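Local coordinates for diacylglycerol lipase (Aspergillus oryzae, PDB 5XK2), which probably hydrolyses the ester bonds of mono- and diacylglycerols as a lipase of the alpha/beta-hydrolase fold, captured here in a closed conformation, at residues Arg182-Lys186 and Pro187-Phe191; Leu263-His266 and Ser267-Tyr271. All blocks are in the same frame, centred on the assembly; numbering follows the deposited sequence.

Contact 1: residues Arg182-Lys186 and Pro187-Phe191; sequences RVANK and PLAEF
Asn185 meets Leu188 through a capping hydrogen bond. The backbone N of Leu188 donates to Asn185 OD1 at 3.1 Å, tilted 31° from the carbonyl plane. The Asn185 torsion (chi1 71°) places CG between the backbone N and the carbonyl carbon, which turns OD1 toward Leu188 N at the start of the helix. OD1 also accepts from Lys115 N, and ND2 donates to Gly113 O. Both ends of the amide are therefore held, and its rotation is fixed. Two backbone bonds follow in i to i+4 spacing: Ala189 N to Asn185 O at 2.9 Å, and Glu190 N to Lys186 O, also at 2.9 Å. This is the N-terminus of helix 186-195, with Asn185 as N-cap. Pro187 fits this first turn, where its N needs no hydrogen. Its CD lies 3.5 Å from Asn185 OD1, the two side chains crossing at about a right angle. Apolar contact comes from Ala184, whose CB sits 3.6 Å from Leu188 CG and 4.1 Å from Ala189 CB. On the outer side, the extended Lys186 chain passes Glu190, with Lys186 CG 3.3 Å from Glu190 OE2. The charged ends stay apart, with Lys186 NZ 4.9 Å from Glu190 OE2.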
# COMPACT_ATOMS: atom_id res chain seq x y z
N ARG A 182 -6.40 -13.46 -7.22
CA ARG A 182 -7.52 -14.28 -7.70
C ARG A 182 -8.59 -13.38 -8.34
O ARG A 182 -8.76 -12.22 -7.94
CB ARG A 182 -8.13 -15.08 -6.56
CG ARG A 182 -7.18 -16.07 -5.95
CD ARG A 182 -7.88 -16.94 -4.92
NE ARG A 182 -6.95 -17.93 -4.35
CZ ARG A 182 -6.33 -17.81 -3.18
NH1 ARG A 182 -6.53 -16.75 -2.41
NH2 ARG A 182 -5.50 -18.79 -2.78
N VAL A 183 -9.20 -13.87 -9.43
CA VAL A 183 -10.33 -13.18 -10.06
C VAL A 183 -11.65 -13.92 -10.14
O VAL A 183 -12.66 -13.33 -10.50
CB VAL A 183 -9.95 -12.75 -11.48
CG1 VAL A 183 -8.72 -11.84 -11.41
CG2 VAL A 183 -9.65 -13.96 -12.37
N ALA A 184 -11.65 -15.20 -9.82
CA ALA A 184 -12.73 -16.09 -10.25
C ALA A 184 -13.23 -16.99 -9.14
O ALA A 184 -12.47 -17.38 -8.26
CB ALA A 184 -12.24 -16.96 -11.43
N ASN A 185 -14.51 -17.34 -9.18
CA ASN A 185 -14.99 -18.43 -8.31
C ASN A 185 -14.61 -19.77 -8.94
O ASN A 185 -13.94 -19.79 -9.98
CB ASN A 185 -16.51 -18.30 -8.05
CG ASN A 185 -17.38 -18.61 -9.27
OD1 ASN A 185 -16.92 -18.69 -10.41
ND2 ASN A 185 -18.69 -18.76 -9.02
N LYS A 186 -14.99 -20.89 -8.33
CA LYS A 186 -14.46 -22.16 -8.84
C LYS A 186 -14.93 -22.46 -10.28
O LYS A 186 -14.10 -22.80 -11.12
CB LYS A 186 -14.78 -23.34 -7.90
CG LYS A 186 -13.83 -24.53 -8.13
CD LYS A 186 -13.94 -25.61 -7.04
CE LYS A 186 -12.74 -26.56 -7.07
NZ LYS A 186 -12.70 -27.47 -5.89
N PRO A 187 -16.25 -22.34 -10.59
CA PRO A 187 -16.66 -22.62 -11.97
C PRO A 187 -15.93 -21.74 -13.00
O PRO A 187 -15.53 -22.25 -14.05
CB PRO A 187 -18.17 -22.30 -11.96
CG PRO A 187 -18.58 -22.52 -10.56
CD PRO A 187 -17.41 -22.10 -9.71
N LEU A 188 -15.74 -20.46 -12.69
CA LEU A 188 -15.04 -19.59 -13.65
C LEU A 188 -13.56 -19.96 -13.75
O LEU A 188 -12.98 -19.95 -14.83
CB LEU A 188 -15.20 -18.12 -13.28
CG LEU A 188 -14.48 -17.15 -14.22
CD1 LEU A 188 -14.93 -17.37 -15.68
CD2 LEU A 188 -14.72 -15.67 -13.81
N ALA A 189 -12.94 -20.28 -12.62
CA ALA A 189 -11.53 -20.66 -12.69
C ALA A 189 -11.35 -21.94 -13.50
O ALA A 189 -10.40 -22.05 -14.26
CB ALA A 189 -10.94 -20.83 -11.31
N GLU A 190 -12.28 -22.90 -13.36
CA GLU A 190 -12.19 -24.12 -14.17
C GLU A 190 -12.39 -23.82 -15.66
O GLU A 190 -11.69 -24.36 -16.51
CB GLU A 190 -13.22 -25.17 -13.71
CG GLU A 190 -13.00 -25.58 -12.24
CD GLU A 190 -14.00 -26.62 -11.74
OE1 GLU A 190 -14.69 -27.24 -12.58
OE2 GLU A 190 -14.07 -26.80 -10.51
N PHE A 191 -13.34 -22.95 -15.96
CA PHE A 191 -13.57 -22.54 -17.34
C PHE A 191 -12.32 -21.90 -17.97
O PHE A 191 -11.90 -22.30 -19.06
CB PHE A 191 -14.75 -21.57 -17.40
CG PHE A 191 -15.09 -21.09 -18.78
CD1 PHE A 191 -15.65 -21.95 -19.71
CD2 PHE A 191 -14.88 -19.77 -19.14
CE1 PHE A 191 -15.98 -21.50 -20.99
CE2 PHE A 191 -15.20 -19.31 -20.42
CZ PHE A 191 -15.74 -20.18 -21.34

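Contact 2: residues Leu263-His266 and Ser267-Tyr271; sequences LAFH and SHVWY
Phe265 and His268 meet locally within a short, buried helical turn in the loop after strand 240-243. Its backbone bonds run i to i+3, as in a 3-10 turn: Ser267 N to Ala264 O at 2.9 Å, His268 N to Phe265 O at 2.8 Å, and a weak one from Val269 N to His266 O at 3.3 Å. The turn puts Phe265 and His268 on the same side. With CG anti to the backbone N in both (chi1 -164° and -171°), His268 CB comes over the centre of one Phe265 face, a CH-pi contact 4.1 Å from the ring centroid. The rings are oblique, with planes at 46°, and Phe265 CZ reaches His268 CD2 at 3.6 Å. Ser267 OG sits over one His266 ring face, toward its rim, 3.2 Å from His266 CE1. Ser267 OG hydrogen-bonds Asp205, and His266 ND1 hydrogen-bonds Asp231. His266 O lies at the edge of the Trp270 ring, near its plane, 3.1 Å from Trp270 CD1. His268 hydrogen-bonds Asp206 through ND1 and Ser153 through NE2, consistent with a Ser-His-Asp catalytic triad. The turn lies beside the probable nucleophile elbow before helix 154-168; Trp270 and Tyr271 pack on strand 198-203.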
# COMPACT_ATOMS: atom_id res chain seq x y z
N LEU A 263 4.89 -7.71 5.12
CA LEU A 263 6.33 -7.50 4.98
C LEU A 263 6.91 -8.35 3.85
O LEU A 263 8.06 -8.16 3.46
CB LEU A 263 7.06 -7.80 6.29
CG LEU A 263 8.50 -7.25 6.34
CD1 LEU A 263 8.55 -5.74 6.09
CD2 LEU A 263 9.14 -7.60 7.67
N ALA A 264 6.11 -9.25 3.29
CA ALA A 264 6.55 -10.03 2.13
C ALA A 264 6.32 -9.26 0.82
O ALA A 264 6.53 -9.79 -0.27
CB ALA A 264 5.86 -11.37 2.08
N PHE A 265 5.89 -8.00 0.92
CA PHE A 265 5.55 -7.27 -0.28
C PHE A 265 6.73 -7.13 -1.26
O PHE A 265 6.52 -7.07 -2.47
CB PHE A 265 5.00 -5.88 0.06
CG PHE A 265 4.31 -5.26 -1.10
CD1 PHE A 265 3.03 -5.65 -1.44
CD2 PHE A 265 4.97 -4.34 -1.90
CE1 PHE A 265 2.41 -5.11 -2.53
CE2 PHE A 265 4.34 -3.78 -3.00
CZ PHE A 265 3.06 -4.17 -3.32
N HIS A 266 7.96 -7.14 -0.76
CA HIS A 266 9.13 -7.08 -1.64
C HIS A 266 9.04 -8.15 -2.75
O HIS A 266 9.44 -7.91 -3.88
CB HIS A 266 10.42 -7.27 -0.83
CG HIS A 266 10.55 -8.62 -0.20
ND1 HIS A 266 11.25 -9.65 -0.80
CD2 HIS A 266 10.02 -9.13 0.94
CE1 HIS A 266 11.17 -10.73 -0.03
NE2 HIS A 266 10.44 -10.44 1.03
N SER A 267 8.48 -9.31 -2.41
CA SER A 267 8.38 -10.42 -3.37
C SER A 267 7.48 -10.07 -4.55
O SER A 267 7.62 -10.61 -5.64
CB SER A 267 7.84 -11.68 -2.68
OG SER A 267 8.79 -12.13 -1.72
N HIS A 268 6.55 -9.14 -4.33
CA HIS A 268 5.57 -8.79 -5.35
C HIS A 268 6.17 -8.07 -6.55
O HIS A 268 5.60 -8.12 -7.64
CB HIS A 268 4.46 -7.89 -4.74
CG HIS A 268 3.30 -7.64 -5.66
ND1 HIS A 268 2.53 -8.66 -6.18
CD2 HIS A 268 2.74 -6.49 -6.09
CE1 HIS A 268 1.56 -8.14 -6.92
NE2 HIS A 268 1.67 -6.82 -6.88
N VAL A 269 7.28 -7.35 -6.34
CA VAL A 269 7.77 -6.50 -7.41
C VAL A 269 8.88 -7.14 -8.23
O VAL A 269 9.31 -6.55 -9.22
CB VAL A 269 8.24 -5.12 -6.87
CG1 VAL A 269 7.12 -4.51 -6.04
CG2 VAL A 269 9.50 -5.26 -6.03
N TRP A 270 9.31 -8.35 -7.84
CA TRP A 270 10.38 -9.02 -8.58
C TRP A 270 9.83 -10.28 -9.25
O TRP A 270 9.81 -11.35 -8.64
CB TRP A 270 11.53 -9.40 -7.62
CG TRP A 270 12.18 -8.20 -6.99
CD1 TRP A 270 11.95 -7.69 -5.75
CD2 TRP A 270 13.16 -7.34 -7.60
NE1 TRP A 270 12.73 -6.56 -5.54
CE2 TRP A 270 13.47 -6.33 -6.67
CE3 TRP A 270 13.79 -7.32 -8.85
CZ2 TRP A 270 14.39 -5.32 -6.94
CZ3 TRP A 270 14.72 -6.31 -9.11
CH2 TRP A 270 15.01 -5.33 -8.16
N TYR A 271 9.46 -10.14 -10.53
CA TYR A 271 8.99 -11.27 -11.34
C TYR A 271 9.87 -11.25 -12.57
O TYR A 271 9.56 -10.59 -13.56
CB TYR A 271 7.49 -11.10 -11.67
CG TYR A 271 6.59 -11.59 -10.56
CD1 TYR A 271 6.46 -10.88 -9.36
CD2 TYR A 271 5.89 -12.78 -10.70
CE1 TYR A 271 5.64 -11.36 -8.33
CE2 TYR A 271 5.06 -13.26 -9.68
CZ TYR A 271 4.95 -12.56 -8.50
OH TYR A 271 4.14 -13.05 -7.50

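Contact 1 closes before contact 2 opens along the chain. Their centres are 25 Å apart and their nearest atoms about 10 Å apart, so they do not touch. Both belong to the alpha/beta-hydrolase fold built round one mixed sheet. Contact 1 starts helix 186-195, which joins the neighbouring parallel strands 173-178 and 198-203. Contact 2 follows the last strand, 240-243, and brings the probable catalytic histidine, His268, to Ser153 and Asp206, which follow strands 146-152 and 198-203. Helix 154-168 relates the two: Val183 and Phe191 pack on it, and Ser153 immediately precedes it. Contact 2 also meets the second subunit, whereas no other chain of the assembly touches contact 1.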